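Local coordinates for protein tyrosine--tRNA ligase (Pyrococcus horikoshii, PDB 2CYC) that catalyses the two-step attachment of tyrosine to its cognate tRNA, activating the amino acid with ATP before transferring it to the acceptor end, at residues Trp75-Asp81 / Lys165-Met171; Gln132-Ile137 / Leu204-Pro208. All blocks are in the same frame, centred on the assembly; numbering follows the deposited sequence.

Interaction 1: Trp75-Asp81 / Lys165-Met171. With TYR (tyrosine), chain C.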
ATOM      1  N   TRP A  75     -10.090  -0.979  -9.829  1.00 16.17           N
ATOM      2  CA  TRP A  75      -9.193  -1.726  -8.940  1.00 18.09           C
ATOM      3  C   TRP A  75      -9.708  -1.651  -7.509  1.00 20.37           C
ATOM      4  O   TRP A  75      -9.597  -2.620  -6.750  1.00 22.28           O
ATOM      5  CB  TRP A  75      -7.758  -1.179  -8.979  1.00 13.15           C
ATOM      6  CG  TRP A  75      -6.995  -1.523 -10.216  1.00 14.48           C
ATOM      7  CD1 TRP A  75      -7.517  -1.859 -11.441  1.00 20.67           C
ATOM      8  CD2 TRP A  75      -5.572  -1.464 -10.390  1.00 15.12           C
ATOM      9  NE1 TRP A  75      -6.504  -2.005 -12.362  1.00 25.31           N
ATOM     10  CE2 TRP A  75      -5.302  -1.768 -11.748  1.00 19.85           C
ATOM     11  CE3 TRP A  75      -4.498  -1.177  -9.533  1.00 17.34           C
ATOM     12  CZ2 TRP A  75      -3.999  -1.793 -12.271  1.00 19.98           C
ATOM     13  CZ3 TRP A  75      -3.197  -1.200 -10.052  1.00 17.86           C
ATOM     14  CH2 TRP A  75      -2.963  -1.507 -11.411  1.00 24.37           C
ATOM     15  N   HIS A  76     -10.271  -0.502  -7.142  1.00 17.96           N
ATOM     16  CA  HIS A  76     -10.803  -0.318  -5.793  1.00 20.42           C
ATOM     17  C   HIS A  76     -11.902  -1.349  -5.535  1.00 19.38           C
ATOM     18  O   HIS A  76     -11.947  -1.959  -4.473  1.00 20.39           O
ATOM     19  CB  HIS A  76     -11.395   1.090  -5.608  1.00 20.00           C
ATOM     20  CG  HIS A  76     -10.457   2.203  -5.959  1.00 22.35           C
ATOM     21  ND1 HIS A  76     -10.073   2.473  -7.256  1.00 17.33           N
ATOM     22  CD2 HIS A  76      -9.867   3.148  -5.186  1.00 15.95           C
ATOM     23  CE1 HIS A  76      -9.292   3.541  -7.267  1.00 19.40           C
ATOM     24  NE2 HIS A  76      -9.152   3.969  -6.023  1.00 15.84           N
ATOM     25  N   SER A  77     -12.790  -1.525  -6.509  1.00 17.85           N
ATOM     26  CA  SER A  77     -13.891  -2.479  -6.391  1.00 20.53           C
ATOM     27  C   SER A  77     -13.358  -3.906  -6.344  1.00 21.35           C
ATOM     28  O   SER A  77     -13.915  -4.765  -5.663  1.00 18.59           O
ATOM     29  CB  SER A  77     -14.858  -2.326  -7.572  1.00 16.61           C
ATOM     30  OG  SER A  77     -15.386  -1.015  -7.626  1.00 20.79           O
ATOM     31  N   TRP A  78     -12.287  -4.149  -7.091  1.00 19.14           N
ATOM     32  CA  TRP A  78     -11.639  -5.456  -7.132  1.00 21.42           C
ATOM     33  C   TRP A  78     -11.095  -5.751  -5.725  1.00 27.03           C
ATOM     34  O   TRP A  78     -11.290  -6.839  -5.175  1.00 23.60           O
ATOM     35  CB  TRP A  78     -10.517  -5.407  -8.176  1.00 19.44           C
ATOM     36  CG  TRP A  78      -9.437  -6.453  -8.058  1.00 21.19           C
ATOM     37  CD1 TRP A  78      -9.601  -7.793  -7.819  1.00 20.39           C
ATOM     38  CD2 TRP A  78      -8.027  -6.241  -8.216  1.00 18.45           C
ATOM     39  NE1 TRP A  78      -8.375  -8.427  -7.820  1.00 25.70           N
ATOM     40  CE2 TRP A  78      -7.392  -7.499  -8.059  1.00 20.78           C
ATOM     41  CE3 TRP A  78      -7.234  -5.105  -8.477  1.00 18.03           C
ATOM     42  CZ2 TRP A  78      -5.996  -7.658  -8.151  1.00 22.39           C
ATOM     43  CZ3 TRP A  78      -5.848  -5.258  -8.572  1.00 18.95           C
ATOM     44  CH2 TRP A  78      -5.241  -6.533  -8.406  1.00 23.65           C
ATOM     45  N   ILE A  79     -10.432  -4.758  -5.145  1.00 21.36           N
ATOM     46  CA  ILE A  79      -9.874  -4.868  -3.802  1.00 22.96           C
ATOM     47  C   ILE A  79     -10.987  -5.103  -2.790  1.00 24.54           C
ATOM     48  O   ILE A  79     -10.847  -5.906  -1.859  1.00 23.12           O
ATOM     49  CB  ILE A  79      -9.135  -3.569  -3.413  1.00 18.16           C
ATOM     50  CG1 ILE A  79      -7.786  -3.509  -4.134  1.00 14.53           C
ATOM     51  CG2 ILE A  79      -8.989  -3.477  -1.896  1.00 12.34           C
ATOM     52  CD1 ILE A  79      -7.044  -2.196  -3.908  1.00 13.59           C
ATOM     53  N   ASN A  80     -12.101  -4.406  -2.984  1.00 18.36           N
ATOM     54  CA  ASN A  80     -13.218  -4.525  -2.064  1.00 22.19           C
ATOM     55  C   ASN A  80     -14.141  -5.711  -2.348  1.00 20.10           C
ATOM     56  O   ASN A  80     -15.265  -5.763  -1.855  1.00 21.73           O
ATOM     57  CB  ASN A  80     -14.013  -3.208  -2.036  1.00 14.86           C
ATOM     58  CG  ASN A  80     -14.708  -2.992  -0.708  1.00 25.69           C
ATOM     59  OD1 ASN A  80     -14.370  -3.645   0.280  1.00 18.23           O
ATOM     60  ND2 ASN A  80     -15.669  -2.071  -0.668  1.00 18.50           N
ATOM     61  N   ASP A  81     -13.652  -6.659  -3.141  1.00 22.68           N
ATOM     62  CA  ASP A  81     -14.389  -7.876  -3.491  1.00 26.15           C
ATOM     63  C   ASP A  81     -15.749  -7.705  -4.168  1.00 31.02           C
ATOM     64  O   ASP A  81     -16.659  -8.495  -3.931  1.00 25.86           O
ATOM     65  CB  ASP A  81     -14.568  -8.754  -2.249  1.00 28.72           C
ATOM     66  CG  ASP A  81     -13.245  -9.145  -1.620  1.00 31.89           C
ATOM     67  OD1 ASP A  81     -12.343  -9.593  -2.363  1.00 30.18           O
ATOM     68  OD2 ASP A  81     -13.109  -9.006  -0.387  1.00 31.60           O
ATOM     69  N   LYS A 165      -7.086  -4.120   1.410  1.00 15.31           N
ATOM     70  CA  LYS A 165      -8.188  -3.244   1.810  1.00 22.13           C
ATOM     71  C   LYS A 165      -7.721  -2.013   2.558  1.00 20.56           C
ATOM     72  O   LYS A 165      -8.391  -0.979   2.529  1.00 18.90           O
ATOM     73  CB  LYS A 165      -9.221  -4.011   2.641  1.00 22.71           C
ATOM     74  CG  LYS A 165     -10.030  -4.995   1.797  1.00 29.35           C
ATOM     75  CD  LYS A 165     -11.111  -5.713   2.603  1.00 30.67           C
ATOM     76  CE  LYS A 165     -12.043  -6.484   1.681  1.00 27.82           C
ATOM     77  NZ  LYS A 165     -11.293  -7.404   0.781  1.00 27.35           N
ATOM     78  N   LEU A 166      -6.573  -2.122   3.222  1.00 17.84           N
ATOM     79  CA  LEU A 166      -5.994  -0.988   3.947  1.00 17.48           C
ATOM     80  C   LEU A 166      -5.327  -0.037   2.945  1.00 15.92           C
ATOM     81  O   LEU A 166      -5.165   1.150   3.214  1.00 19.45           O
ATOM     82  CB  LEU A 166      -4.956  -1.469   4.970  1.00 20.34           C
ATOM     83  CG  LEU A 166      -5.465  -1.932   6.344  1.00 27.67           C
ATOM     84  CD1 LEU A 166      -6.069  -0.747   7.066  1.00 24.41           C
ATOM     85  CD2 LEU A 166      -6.495  -3.039   6.194  1.00 21.56           C
ATOM     86  N   ILE A 167      -4.928  -0.559   1.789  1.00 13.95           N
ATOM     87  CA  ILE A 167      -4.307   0.297   0.779  1.00 18.95           C
ATOM     88  C   ILE A 167      -5.378   1.183   0.119  1.00 15.85           C
ATOM     89  O   ILE A 167      -5.134   2.345  -0.212  1.00 18.77           O
ATOM     90  CB  ILE A 167      -3.591  -0.556  -0.297  1.00 22.09           C
ATOM     91  CG1 ILE A 167      -2.472  -1.376   0.361  1.00 17.17           C
ATOM     92  CG2 ILE A 167      -3.030   0.349  -1.410  1.00 17.15           C
ATOM     93  CD1 ILE A 167      -1.808  -2.364  -0.576  1.00 17.70           C
ATOM     94  N   TYR A 168      -6.571   0.623  -0.051  1.00 19.87           N
ATOM     95  CA  TYR A 168      -7.711   1.317  -0.668  1.00 15.95           C
ATOM     96  C   TYR A 168      -7.898   2.794  -0.245  1.00 17.69           C
ATOM     97  O   TYR A 168      -7.998   3.686  -1.089  1.00 23.25           O
ATOM     98  CB  TYR A 168      -8.987   0.496  -0.379  1.00 15.31           C
ATOM     99  CG  TYR A 168     -10.303   0.995  -0.969  1.00 18.79           C
ATOM    100  CD1 TYR A 168     -11.119   0.133  -1.695  1.00 17.77           C
ATOM    101  CD2 TYR A 168     -10.774   2.288  -0.723  1.00 13.59           C
ATOM    102  CE1 TYR A 168     -12.369   0.529  -2.158  1.00 20.89           C
ATOM    103  CE2 TYR A 168     -12.031   2.697  -1.182  1.00 16.47           C
ATOM    104  CZ  TYR A 168     -12.821   1.808  -1.900  1.00 23.55           C
ATOM    105  OH  TYR A 168     -14.062   2.190  -2.367  1.00 20.91           O
ATOM    106  N   PRO A 169      -7.933   3.079   1.060  1.00 18.60           N
ATOM    107  CA  PRO A 169      -8.123   4.490   1.430  1.00 21.25           C
ATOM    108  C   PRO A 169      -6.993   5.419   0.964  1.00 20.38           C
ATOM    109  O   PRO A 169      -7.224   6.585   0.650  1.00 16.89           O
ATOM    110  CB  PRO A 169      -8.246   4.436   2.956  1.00 17.56           C
ATOM    111  CG  PRO A 169      -8.759   3.019   3.213  1.00 21.34           C
ATOM    112  CD  PRO A 169      -7.910   2.223   2.255  1.00 20.33           C
ATOM    113  N   MET A 170      -5.768   4.910   0.938  1.00 14.51           N
ATOM    114  CA  MET A 170      -4.651   5.729   0.503  1.00 17.07           C
ATOM    115  C   MET A 170      -4.748   5.952  -1.008  1.00 16.65           C
ATOM    116  O   MET A 170      -4.299   6.972  -1.532  1.00 20.25           O
ATOM    117  CB  MET A 170      -3.326   5.060   0.899  1.00 11.65           C
ATOM    118  CG  MET A 170      -3.141   4.978   2.418  1.00 15.45           C
ATOM    119  SD  MET A 170      -3.095   6.603   3.241  1.00 21.01           S
ATOM    120  CE  MET A 170      -4.855   6.865   3.662  1.00 19.26           C
ATOM    121  N   MET A 171      -5.349   4.998  -1.707  1.00 19.64           N
ATOM    122  CA  MET A 171      -5.538   5.132  -3.146  1.00 18.89           C
ATOM    123  C   MET A 171      -6.602   6.206  -3.410  1.00 18.06           C
ATOM    124  O   MET A 171      -6.487   6.979  -4.362  1.00 18.08           O
ATOM    125  CB  MET A 171      -5.993   3.800  -3.753  1.00 16.59           C
ATOM    126  CG  MET A 171      -4.904   2.743  -3.862  1.00 15.83           C
ATOM    127  SD  MET A 171      -5.613   1.117  -4.234  1.00 19.51           S
ATOM    128  CE  MET A 171      -6.333   1.428  -5.884  1.00 15.91           C
TER
HETATM  129  N   TYR C 701     -14.977   4.706  -1.691  1.00 14.73           N
HETATM  130  CA  TYR C 701     -16.024   5.114  -2.675  1.00 22.87           C
HETATM  131  C   TYR C 701     -17.322   4.349  -2.422  1.00 25.66           C
HETATM  132  O   TYR C 701     -17.303   3.408  -1.599  1.00 26.49           O
HETATM  133  CB  TYR C 701     -15.533   4.851  -4.108  1.00 14.73           C
HETATM  134  CG  TYR C 701     -14.331   5.688  -4.500  1.00 17.44           C
HETATM  135  CD1 TYR C 701     -14.401   7.081  -4.519  1.00 14.90           C
HETATM  136  CD2 TYR C 701     -13.120   5.086  -4.853  1.00 17.69           C
HETATM  137  CE1 TYR C 701     -13.286   7.859  -4.877  1.00 16.73           C
HETATM  138  CE2 TYR C 701     -12.011   5.848  -5.220  1.00 16.39           C
HETATM  139  CZ  TYR C 701     -12.096   7.230  -5.226  1.00 16.40           C
HETATM  140  OH  TYR C 701     -10.985   7.979  -5.578  1.00 16.00           O
HETATM  141  OXT TYR C 701     -18.340   4.695  -3.053  1.00 26.11           O
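His76 is sandwiched: Met171 CE sits over the centre of one ring face, 3.8 Å from the centroid, while CE2 of the bound tyrosine lies over the opposite face, 3.4 Å from His76 CD2. The ring also turns its edge to the face of Tyr168, planes at 87°. Met171 SD presses tip to tip on Ile79 CD1 at 3.6 Å, closing the tight, buried end between two nearly antiparallel helix segments (156°). This is the tyrosine pocket of a class I synthetase. A first torsion of -178° carries the Tyr168 ring alongside His76 CB, and its OH accepts a 2.8 Å bond from the ligand's N; Glu41 also binds this hydroxyl. Toward Asp81, the one exposed residue of the contact, polar contacts take over. Lys165 bends at its last torsion; NZ donates to Ile79 O (3.1 Å) and makes a salt bridge to Asp81 OD2 (2.7 Å), met from above the carboxylate plane. Asp81 is the C' residue of the Schellman motif ending helix 74-79. A leucine at Lys165 would probably leave Ile79 O without this donor and the Asp81 carboxylate without this counter-charge. Asp162 also pairs with Lys165, and Lys139 of the second subunit with Asp81 OD1.

Interaction 2: Gln132-Ile137 / Leu204-Pro208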
ATOM      1  N   GLN A 132       3.780   6.347  -6.646  1.00 20.20           N
ATOM      2  CA  GLN A 132       4.812   7.021  -5.882  1.00 19.41           C
ATOM      3  C   GLN A 132       4.088   8.007  -4.963  1.00 18.22           C
ATOM      4  O   GLN A 132       4.503   8.251  -3.830  1.00 19.23           O
ATOM      5  CB  GLN A 132       5.770   7.755  -6.808  1.00 17.73           C
ATOM      6  CG  GLN A 132       6.850   8.548  -6.065  1.00 23.17           C
ATOM      7  CD  GLN A 132       7.925   9.084  -6.991  1.00 25.66           C
ATOM      8  OE1 GLN A 132       7.634   9.551  -8.093  1.00 27.29           O
ATOM      9  NE2 GLN A 132       9.175   9.032  -6.541  1.00 25.10           N
ATOM     10  N   THR A 133       2.985   8.557  -5.454  1.00 20.31           N
ATOM     11  CA  THR A 133       2.198   9.495  -4.666  1.00 20.11           C
ATOM     12  C   THR A 133       1.374   8.744  -3.611  1.00 18.23           C
ATOM     13  O   THR A 133       1.103   9.277  -2.539  1.00 16.99           O
ATOM     14  CB  THR A 133       1.337  10.389  -5.596  1.00 21.38           C
ATOM     15  OG1 THR A 133       2.150  11.489  -6.030  1.00 17.17           O
ATOM     16  CG2 THR A 133       0.089  10.920  -4.893  1.00 16.18           C
ATOM     17  N   VAL A 134       0.995   7.502  -3.890  1.00 17.87           N
ATOM     18  CA  VAL A 134       0.280   6.728  -2.876  1.00 14.02           C
ATOM     19  C   VAL A 134       1.259   6.590  -1.694  1.00 20.76           C
ATOM     20  O   VAL A 134       0.878   6.740  -0.527  1.00 18.37           O
ATOM     21  CB  VAL A 134      -0.102   5.309  -3.368  1.00 15.52           C
ATOM     22  CG1 VAL A 134      -0.495   4.445  -2.173  1.00 12.90           C
ATOM     23  CG2 VAL A 134      -1.284   5.383  -4.363  1.00 12.77           C
ATOM     24  N   ILE A 135       2.525   6.316  -2.013  1.00 19.27           N
ATOM     25  CA  ILE A 135       3.564   6.171  -0.993  1.00 18.03           C
ATOM     26  C   ILE A 135       3.788   7.498  -0.257  1.00 21.95           C
ATOM     27  O   ILE A 135       3.832   7.538   0.970  1.00 17.88           O
ATOM     28  CB  ILE A 135       4.925   5.751  -1.606  1.00 20.07           C
ATOM     29  CG1 ILE A 135       4.814   4.374  -2.266  1.00 23.41           C
ATOM     30  CG2 ILE A 135       6.002   5.732  -0.521  1.00 10.75           C
ATOM     31  CD1 ILE A 135       4.391   3.286  -1.325  1.00 25.14           C
ATOM     32  N   ASP A 136       3.942   8.574  -1.023  1.00 16.84           N
ATOM     33  CA  ASP A 136       4.179   9.901  -0.461  1.00 17.50           C
ATOM     34  C   ASP A 136       3.111  10.260   0.570  1.00 21.20           C
ATOM     35  O   ASP A 136       3.410  10.761   1.657  1.00 21.65           O
ATOM     36  CB  ASP A 136       4.195  10.939  -1.587  1.00 21.70           C
ATOM     37  CG  ASP A 136       4.609  12.317  -1.106  1.00 28.28           C
ATOM     38  OD1 ASP A 136       5.432  12.401  -0.165  1.00 22.68           O
ATOM     39  OD2 ASP A 136       4.124  13.314  -1.684  1.00 27.08           O
ATOM     40  N   ILE A 137       1.859  10.010   0.209  1.00 16.09           N
ATOM     41  CA  ILE A 137       0.742  10.268   1.096  1.00 16.79           C
ATOM     42  C   ILE A 137       0.820   9.336   2.314  1.00 18.87           C
ATOM     43  O   ILE A 137       0.654   9.768   3.458  1.00 18.62           O
ATOM     44  CB  ILE A 137      -0.586  10.021   0.355  1.00 19.02           C
ATOM     45  CG1 ILE A 137      -0.820  11.135  -0.667  1.00 15.87           C
ATOM     46  CG2 ILE A 137      -1.739   9.905   1.352  1.00 13.09           C
ATOM     47  CD1 ILE A 137      -1.823  10.750  -1.778  1.00 14.19           C
ATOM     48  N   LEU A 204       2.500  17.148   0.441  1.00 20.17           N
ATOM     49  CA  LEU A 204       2.795  16.331  -0.745  1.00 22.49           C
ATOM     50  C   LEU A 204       3.939  16.847  -1.607  1.00 22.12           C
ATOM     51  O   LEU A 204       4.042  18.045  -1.887  1.00 24.44           O
ATOM     52  CB  LEU A 204       1.532  16.189  -1.592  1.00 15.30           C
ATOM     53  CG  LEU A 204       0.710  14.931  -1.318  1.00 29.80           C
ATOM     54  CD1 LEU A 204       0.619  14.637   0.167  1.00 22.95           C
ATOM     55  CD2 LEU A 204      -0.647  15.095  -1.933  1.00 18.42           C
ATOM     56  N   ARG A 205       4.790  15.929  -2.048  1.00 23.25           N
ATOM     57  CA  ARG A 205       5.936  16.303  -2.860  1.00 26.54           C
ATOM     58  C   ARG A 205       5.752  16.113  -4.360  1.00 23.52           C
ATOM     59  O   ARG A 205       6.231  16.921  -5.144  1.00 27.37           O
ATOM     60  CB  ARG A 205       7.181  15.523  -2.428  1.00 24.54           C
ATOM     61  CG  ARG A 205       8.466  16.146  -2.947  1.00 47.92           C
ATOM     62  CD  ARG A 205       9.634  15.168  -2.944  1.00 55.63           C
ATOM     63  NE  ARG A 205      10.921  15.855  -2.872  1.00 67.00           N
ATOM     64  CZ  ARG A 205      11.364  16.498  -1.792  1.00 71.40           C
ATOM     65  NH1 ARG A 205      10.622  16.541  -0.691  1.00 74.41           N
ATOM     66  NH2 ARG A 205      12.548  17.097  -1.809  1.00 76.08           N
ATOM     67  N   TYR A 206       5.061  15.056  -4.774  1.00 25.37           N
ATOM     68  CA  TYR A 206       4.910  14.807  -6.204  1.00 18.12           C
ATOM     69  C   TYR A 206       3.625  15.309  -6.833  1.00 23.11           C
ATOM     70  O   TYR A 206       3.630  15.770  -7.980  1.00 20.48           O
ATOM     71  CB  TYR A 206       5.094  13.316  -6.483  1.00 19.97           C
ATOM     72  CG  TYR A 206       6.398  12.803  -5.922  1.00 21.35           C
ATOM     73  CD1 TYR A 206       6.448  12.203  -4.670  1.00 17.33           C
ATOM     74  CD2 TYR A 206       7.598  12.980  -6.622  1.00 23.54           C
ATOM     75  CE1 TYR A 206       7.654  11.787  -4.115  1.00 19.11           C
ATOM     76  CE2 TYR A 206       8.820  12.570  -6.073  1.00 19.24           C
ATOM     77  CZ  TYR A 206       8.836  11.976  -4.821  1.00 22.79           C
ATOM     78  OH  TYR A 206      10.029  11.569  -4.274  1.00 19.95           O
ATOM     79  N   HIS A 207       2.518  15.225  -6.104  1.00 18.81           N
ATOM     80  CA  HIS A 207       1.277  15.725  -6.666  1.00 20.47           C
ATOM     81  C   HIS A 207       0.503  16.733  -5.828  1.00 20.40           C
ATOM     82  O   HIS A 207      -0.704  16.609  -5.637  1.00 18.24           O
ATOM     83  CB  HIS A 207       0.373  14.567  -7.098  1.00 21.45           C
ATOM     84  CG  HIS A 207       0.897  13.834  -8.292  1.00 18.61           C
ATOM     85  ND1 HIS A 207       1.778  12.779  -8.190  1.00 20.23           N
ATOM     86  CD2 HIS A 207       0.749  14.074  -9.617  1.00 17.35           C
ATOM     87  CE1 HIS A 207       2.151  12.399  -9.401  1.00 17.50           C
ATOM     88  NE2 HIS A 207       1.541  13.171 -10.284  1.00 20.69           N
ATOM     89  N   PRO A 208       1.202  17.741  -5.292  1.00 21.56           N
ATOM     90  CA  PRO A 208       0.445  18.722  -4.511  1.00 21.29           C
ATOM     91  C   PRO A 208      -0.333  19.534  -5.554  1.00 22.27           C
ATOM     92  O   PRO A 208      -0.090  19.402  -6.747  1.00 22.83           O
ATOM     93  CB  PRO A 208       1.537  19.557  -3.841  1.00 21.80           C
ATOM     94  CG  PRO A 208       2.679  19.497  -4.846  1.00 21.10           C
ATOM     95  CD  PRO A 208       2.651  18.024  -5.259  1.00 19.76           C
TER
HETATM   96  O   HOH W   1       2.638  13.517  -3.799  1.00 21.45           O
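Thr133 and Tyr206 bring their CA atoms within 6.2 Å of each other, and Asp136 and Leu204 come almost as near one helical turn on, where the irregular segment 204-208 runs beside helical segment 132-137. Neighbouring turns of the helix thus present Gln132, Thr133 and Asp136 to the loop. Asp136, swung away from its own backbone N (chi1 -173°), reaches out to the loop backbone: the syn lone pair of OD2 accepts a nearly straight bond from Arg205 N at 2.7 Å (168°). The same oxygen takes a 2.6 Å bond from a water that in turn accepts from His207 N and also bonds Thr133 OG1. One carboxylate oxygen therefore grips the loop at two backbone N-H groups, directly at Arg205 and through water at His207. Thr133 OG1 meets the His207 ring at its edge, in plane, hydrogen-bonded to ND1 at a doubtfully short 2.5 Å. Gln132 lies flat over Tyr206, amide and ring planes 13° apart, with CD above the ring centre, NE2 3.4 Å from Tyr206 CZ, and CG making a CH-pi contact. Arg205 CB lies over the opposite face of that ring, toward its rim. At the more buried end, Ile137 CG1 packs on Leu204 CD1 at 3.9 Å, and helix 164-178 adds Val173 and Phe177 to this apolar patch. Gln132 and Tyr206 also pack on Trp75 and Leu87 of the second subunit. Beside this dimer interface, helix 128-138 is tied directly and through one water to the loop entering strand 209-211, within the Rossmann-type catalytic domain of a class I synthetase.

The centres of interactions 1 and 2 lie about 18 Å apart, both in the class I synthetase catalytic domain. Their segments alternate along the sequence: 75-81, 132-137, 165-171, then 204-208. Helix 164-178 connects them: Met170 SD meets Ile137 CG2 at 4.0 Å, while other residues of the same segment face the tyrosine pocket. Interaction 1 borders the substrate directly; interaction 2 stands farther out, the Ile137 side chain and the bound tyrosine about 10 Å apart at their nearest atoms. Both touch the second subunit, where Trp75 packs on Gln132 of the partner chain, so the helix that carries His76 also meets interaction 2 of that chain, through the neighbouring Trp75.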